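Local coordinates for MdcD (Pseudomonas aeruginosa, PDB 5VIP), which is the beta subunit of malonate decarboxylase, a carboxyltransferase-family protein that probably takes part in decarboxylating malonate carried as a malonyl thioester, at residues B[17-20]-B[21-25]; B[227-230]-B[231-235]. All blocks are in the same frame, centred on the assembly; numbering follows the deposited sequence.

Interaction 1: residues B[17-20]-B[21-25]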
ATOM      1  N   GLY B  17     -16.181  19.215   8.422  1.00 20.56           N
ATOM      2  CA  GLY B  17     -15.641  18.011   9.036  1.00 21.06           C
ATOM      3  C   GLY B  17     -15.903  16.870   8.074  1.00 23.51           C
ATOM      4  O   GLY B  17     -16.622  17.057   7.080  1.00 17.88           O
ATOM      5  N   ALA B  18     -15.355  15.692   8.364  1.00 20.61           N
ATOM      6  CA  ALA B  18     -15.464  14.549   7.454  1.00 20.58           C
ATOM      7  C   ALA B  18     -16.908  14.139   7.182  1.00 17.66           C
ATOM      8  O   ALA B  18     -17.270  13.835   6.052  1.00 15.65           O
ATOM      9  CB  ALA B  18     -14.693  13.361   8.006  1.00 17.33           C
ATOM     10  N   ARG B  19     -17.735  14.127   8.223  1.00 17.64           N
ATOM     11  CA  ARG B  19     -19.120  13.702   8.078  1.00 15.66           C
ATOM     12  C   ARG B  19     -19.904  14.727   7.260  1.00 15.87           C
ATOM     13  O   ARG B  19     -20.720  14.372   6.410  1.00 16.67           O
ATOM     14  CB  ARG B  19     -19.751  13.474   9.468  1.00 20.55           C
ATOM     15  CG  ARG B  19     -21.150  12.862   9.445  1.00 25.53           C
ATOM     16  CD  ARG B  19     -21.630  12.490  10.862  1.00 25.17           C
ATOM     17  NE  ARG B  19     -21.075  11.210  11.298  1.00 26.99           N
ATOM     18  CZ  ARG B  19     -20.045  11.078  12.127  1.00 30.35           C
ATOM     19  NH1 ARG B  19     -19.451  12.155  12.630  1.00 31.28           N
ATOM     20  NH2 ARG B  19     -19.618   9.868  12.462  1.00 28.45           N
ATOM     21  N   GLN B  20     -19.638  16.003   7.492  1.00 15.15           N
ATOM     22  CA  GLN B  20     -20.271  17.038   6.686  1.00 14.52           C
ATOM     23  C   GLN B  20     -19.821  16.983   5.230  1.00 16.01           C
ATOM     24  O   GLN B  20     -20.614  17.196   4.328  1.00 14.37           O
ATOM     25  CB  GLN B  20     -19.963  18.413   7.247  1.00 19.28           C
ATOM     26  CG  GLN B  20     -20.550  18.664   8.619  1.00 24.22           C
ATOM     27  CD  GLN B  20     -19.994  19.931   9.217  1.00 28.02           C
ATOM     28  OE1 GLN B  20     -18.783  20.157   9.189  1.00 25.67           O
ATOM     29  NE2 GLN B  20     -20.873  20.776   9.748  1.00 30.23           N
ATOM     30  N   ARG B  21     -18.544  16.720   5.003  1.00 13.96           N
ATOM     31  CA  ARG B  21     -18.056  16.582   3.619  1.00 14.94           C
ATOM     32  C   ARG B  21     -18.802  15.457   2.906  1.00 15.66           C
ATOM     33  O   ARG B  21     -19.210  15.594   1.749  1.00 14.00           O
ATOM     34  CB  ARG B  21     -16.548  16.316   3.602  1.00 14.95           C
ATOM     35  CG  ARG B  21     -15.704  17.504   4.046  1.00 15.58           C
ATOM     36  CD  ARG B  21     -14.217  17.138   4.085  1.00 17.65           C
ATOM     37  NE  ARG B  21     -13.442  18.189   4.726  1.00 21.20           N
ATOM     38  CZ  ARG B  21     -12.127  18.350   4.604  1.00 19.14           C
ATOM     39  NH1 ARG B  21     -11.415  17.528   3.852  1.00 18.26           N
ATOM     40  NH2 ARG B  21     -11.527  19.352   5.238  1.00 20.76           N
ATOM     41  N   ALA B  22     -18.994  14.347   3.608  1.00 14.05           N
ATOM     42  CA  ALA B  22     -19.651  13.176   3.019  1.00 14.75           C
ATOM     43  C   ALA B  22     -21.103  13.484   2.669  1.00 16.95           C
ATOM     44  O   ALA B  22     -21.585  13.144   1.584  1.00 15.71           O
ATOM     45  CB  ALA B  22     -19.567  11.986   3.969  1.00 17.83           C
ATOM     46  N   ARG B  23     -21.800  14.141   3.584  1.00 16.02           N
ATOM     47  CA  ARG B  23     -23.190  14.513   3.361  1.00 19.28           C
ATOM     48  C   ARG B  23     -23.318  15.527   2.226  1.00 15.97           C
ATOM     49  O   ARG B  23     -24.265  15.482   1.446  1.00 17.87           O
ATOM     50  CB  ARG B  23     -23.785  15.084   4.653  1.00 18.85           C
ATOM     51  CG  ARG B  23     -25.230  15.569   4.551  1.00 24.46           C
ATOM     52  CD  ARG B  23     -25.669  16.152   5.901  1.00 30.89           C
ATOM     53  NE  ARG B  23     -25.660  15.135   6.955  1.00 33.83           N
ATOM     54  CZ  ARG B  23     -24.722  15.010   7.889  1.00 34.61           C
ATOM     55  NH1 ARG B  23     -23.695  15.854   7.933  1.00 35.42           N
ATOM     56  NH2 ARG B  23     -24.815  14.040   8.789  1.00 35.15           N
ATOM     57  N   ALA B  24     -22.353  16.435   2.132  1.00 15.23           N
ATOM     58  CA  ALA B  24     -22.380  17.485   1.118  1.00 15.73           C
ATOM     59  C   ALA B  24     -22.160  16.920  -0.288  1.00 15.21           C
ATOM     60  O   ALA B  24     -22.716  17.434  -1.267  1.00 17.84           O
ATOM     61  CB  ALA B  24     -21.335  18.539   1.433  1.00 17.79           C
ATOM     62  N   LEU B  25     -21.385  15.850  -0.398  1.00 12.94           N
ATOM     63  CA  LEU B  25     -21.029  15.341  -1.731  1.00 11.42           C
ATOM     64  C   LEU B  25     -22.077  14.379  -2.312  1.00 13.49           C
ATOM     65  O   LEU B  25     -22.308  14.379  -3.520  1.00 15.35           O
ATOM     66  CB  LEU B  25     -19.658  14.660  -1.699  1.00 12.62           C
ATOM     67  CG  LEU B  25     -18.450  15.576  -1.496  1.00 15.22           C
ATOM     68  CD1 LEU B  25     -17.150  14.757  -1.413  1.00 12.88           C
ATOM     69  CD2 LEU B  25     -18.356  16.625  -2.611  1.00 17.01           C
TER
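Arg21 lies back over the first turn of its helix, its CG 3.2 Å from Gly17 O, the same oxygen that accepts its backbone N-H at 2.8 Å. With CG anti to its own carbonyl carbon (chi1 -69°), the chain is sent towards the helix start and runs extended to NE. There the guanidinium finds carbonyls to bind: Leu16 O takes NE, while Thr14 O and Gly155 O take NH2. An arginine can thus bring several N-H groups to a buried spot among main-chain oxygens. Gly17 is the N-cap of helix 18-25, and its N donates to Gln20 OE1 over 2.9 Å, almost straight at 172° and in the carbonyl plane. This bond from the cap residue's N to the side chain three residues on is the reciprocal half of a capping box; glycine has no side chain to supply the other half. Further along, Arg19 and Arg23 lie one turn apart on the exposed flank. Arg23 NH2 rests 3.9 Å from Arg19 CG, touching aliphatic chain rather than charge, while Arg19 NE is paired with Glu33.

Interaction 2: residues B[227-230]-B[231-235]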
ATOM      1  N   ASP B 227     -11.356  25.723  -3.377  1.00 19.45           N
ATOM      2  CA  ASP B 227     -11.941  25.263  -2.123  1.00 23.89           C
ATOM      3  C   ASP B 227     -13.393  25.693  -2.081  1.00 23.64           C
ATOM      4  O   ASP B 227     -13.767  26.662  -1.420  1.00 23.06           O
ATOM      5  CB  ASP B 227     -11.173  25.800  -0.914  1.00 24.52           C
ATOM      6  CG  ASP B 227     -11.761  25.316   0.398  1.00 27.10           C
ATOM      7  OD1 ASP B 227     -12.540  24.339   0.378  1.00 22.23           O
ATOM      8  OD2 ASP B 227     -11.456  25.911   1.450  1.00 34.12           O
ATOM      9  N   ASP B 228     -14.210  24.957  -2.815  1.00 19.94           N
ATOM     10  CA  ASP B 228     -15.586  25.328  -3.046  1.00 22.48           C
ATOM     11  C   ASP B 228     -16.363  24.028  -3.171  1.00 20.03           C
ATOM     12  O   ASP B 228     -16.045  23.183  -4.006  1.00 18.65           O
ATOM     13  CB  ASP B 228     -15.704  26.204  -4.309  1.00 23.35           C
ATOM     14  CG  ASP B 228     -17.140  26.547  -4.664  1.00 25.25           C
ATOM     15  OD1 ASP B 228     -17.778  25.764  -5.396  1.00 28.47           O
ATOM     16  OD2 ASP B 228     -17.635  27.611  -4.240  1.00 28.74           O
ATOM     17  N   LEU B 229     -17.356  23.861  -2.305  1.00 21.21           N
ATOM     18  CA  LEU B 229     -18.173  22.657  -2.261  1.00 22.51           C
ATOM     19  C   LEU B 229     -18.803  22.257  -3.595  1.00 19.38           C
ATOM     20  O   LEU B 229     -18.726  21.099  -4.003  1.00 21.81           O
ATOM     21  CB  LEU B 229     -19.283  22.835  -1.219  1.00 27.25           C
ATOM     22  CG  LEU B 229     -20.306  21.710  -1.203  1.00 28.10           C
ATOM     23  CD1 LEU B 229     -19.576  20.392  -0.913  1.00 23.95           C
ATOM     24  CD2 LEU B 229     -21.399  21.988  -0.177  1.00 26.67           C
ATOM     25  N   ASP B 230     -19.464  23.196  -4.257  1.00 21.26           N
ATOM     26  CA  ASP B 230     -20.123  22.883  -5.513  1.00 23.86           C
ATOM     27  C   ASP B 230     -19.094  22.445  -6.558  1.00 22.16           C
ATOM     28  O   ASP B 230     -19.337  21.514  -7.327  1.00 20.09           O
ATOM     29  CB  ASP B 230     -20.915  24.090  -6.014  1.00 29.27           C
ATOM     30  CG  ASP B 230     -22.062  23.704  -6.928  1.00 35.38           C
ATOM     31  OD1 ASP B 230     -22.718  22.655  -6.703  1.00 32.08           O
ATOM     32  OD2 ASP B 230     -22.316  24.471  -7.885  1.00 45.89           O
ATOM     33  N   GLU B 231     -17.942  23.114  -6.580  1.00 19.60           N
ATOM     34  CA  GLU B 231     -16.883  22.753  -7.517  1.00 21.48           C
ATOM     35  C   GLU B 231     -16.297  21.360  -7.221  1.00 19.09           C
ATOM     36  O   GLU B 231     -16.098  20.552  -8.134  1.00 16.11           O
ATOM     37  CB  GLU B 231     -15.770  23.808  -7.502  1.00 20.84           C
ATOM     38  CG  GLU B 231     -14.614  23.446  -8.414  1.00 23.30           C
ATOM     39  CD  GLU B 231     -13.753  24.624  -8.822  1.00 23.72           C
ATOM     40  OE1 GLU B 231     -12.552  24.396  -9.082  1.00 22.07           O
ATOM     41  OE2 GLU B 231     -14.277  25.759  -8.918  1.00 21.21           O
ATOM     42  N   VAL B 232     -16.016  21.073  -5.953  1.00 16.87           N
ATOM     43  CA  VAL B 232     -15.534  19.739  -5.592  1.00 15.06           C
ATOM     44  C   VAL B 232     -16.538  18.665  -6.008  1.00 15.31           C
ATOM     45  O   VAL B 232     -16.164  17.659  -6.630  1.00 13.95           O
ATOM     46  CB  VAL B 232     -15.244  19.625  -4.072  1.00 18.51           C
ATOM     47  CG1 VAL B 232     -14.924  18.161  -3.685  1.00 15.84           C
ATOM     48  CG2 VAL B 232     -14.080  20.540  -3.707  1.00 15.75           C
ATOM     49  N   ARG B 233     -17.814  18.888  -5.692  1.00 13.86           N
ATOM     50  CA  ARG B 233     -18.837  17.895  -6.004  1.00 13.84           C
ATOM     51  C   ARG B 233     -18.946  17.653  -7.518  1.00 13.28           C
ATOM     52  O   ARG B 233     -19.001  16.514  -7.985  1.00 12.14           O
ATOM     53  CB  ARG B 233     -20.192  18.322  -5.447  1.00 14.22           C
ATOM     54  CG  ARG B 233     -21.287  17.294  -5.670  1.00 16.97           C
ATOM     55  CD  ARG B 233     -22.671  17.871  -5.406  1.00 21.18           C
ATOM     56  NE  ARG B 233     -22.851  18.337  -4.041  1.00 18.97           N
ATOM     57  CZ  ARG B 233     -23.055  19.617  -3.717  1.00 27.10           C
ATOM     58  NH1 ARG B 233     -23.083  20.538  -4.667  1.00 22.16           N
ATOM     59  NH2 ARG B 233     -23.233  19.981  -2.445  1.00 18.98           N
ATOM     60  N   THR B 234     -18.961  18.730  -8.288  1.00 13.02           N
ATOM     61  CA  THR B 234     -19.063  18.577  -9.728  1.00 12.90           C
ATOM     62  C   THR B 234     -17.850  17.853 -10.308  1.00 12.84           C
ATOM     63  O   THR B 234     -18.019  17.000 -11.186  1.00 13.49           O
ATOM     64  CB  THR B 234     -19.253  19.942 -10.401  1.00 14.69           C
ATOM     65  OG1 THR B 234     -20.482  20.509  -9.924  1.00 14.31           O
ATOM     66  CG2 THR B 234     -19.306  19.793 -11.924  1.00 15.33           C
ATOM     67  N   SER B 235     -16.640  18.160  -9.828  1.00 12.76           N
ATOM     68  CA  SER B 235     -15.449  17.462 -10.341  1.00 14.30           C
ATOM     69  C   SER B 235     -15.527  15.970 -10.058  1.00 12.84           C
ATOM     70  O   SER B 235     -15.215  15.148 -10.931  1.00 12.63           O
ATOM     71  CB  SER B 235     -14.138  18.009  -9.738  1.00 15.13           C
ATOM     72  OG  SER B 235     -14.061  19.416  -9.889  1.00 26.31           O
TER
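Leu229 and Arg233, one helical turn apart, meet where Leu229 CD2 lies 3.5 Å from Arg233 NH2. The arginine leaves the helix with CG opposite its backbone N, then bends at chi3 (-61°), which brings the guanidinium back over the preceding turn. One face of that group lies over Leu229 O. At its edge, in plane, Asp230 OD1 forms a salt bridge with NH1 at 3.0 Å, although the carboxylate and guanidinium planes stand 60° apart; NH2 probably donates to Ala24 O. Arginine suits the place because its long chain can serve an acid and a carbonyl together. At the start of helix 229-242, Asp228 is the N-cap: its OD1 uses the anti lone pair to accept Glu231 N at 2.9 Å, a classic Asp cap for an early helical N-H. A chi2 of -88° points OD1 at that N-H while OD2 makes a salt bridge with Arg11. Glu231 is directed differently, its extended chain carrying OE1 to Ala226 N. Within the helix, Ser235 OG reaches Glu231 O at 2.9 Å from above the carbonyl plane, on the opposite face from Ser235 N.

How the interactions relate
Both contacts are local, each the opening turns of a helix, and the two helices pack together, their contact centres about 12 Å apart. Interaction 1 is partly buried, with Ala18 and Ala22 facing strand 69-76 and Leu25 strand 111-115; interaction 2 lies nearer the surface, with Val232 on strand 223-225. Their capping differs: a glycine whose backbone N is held by a glutamine side chain in 17-25, an aspartate in 227-235. A buried arginine serves main-chain carbonyls in the first; a partly exposed one serves an acid and a carbonyl in the second. They join where Arg233 NH2 probably bonds Ala24 O (2.9 Å), while Leu229 packs on Ala24 and Leu25 on Val232 and Arg233.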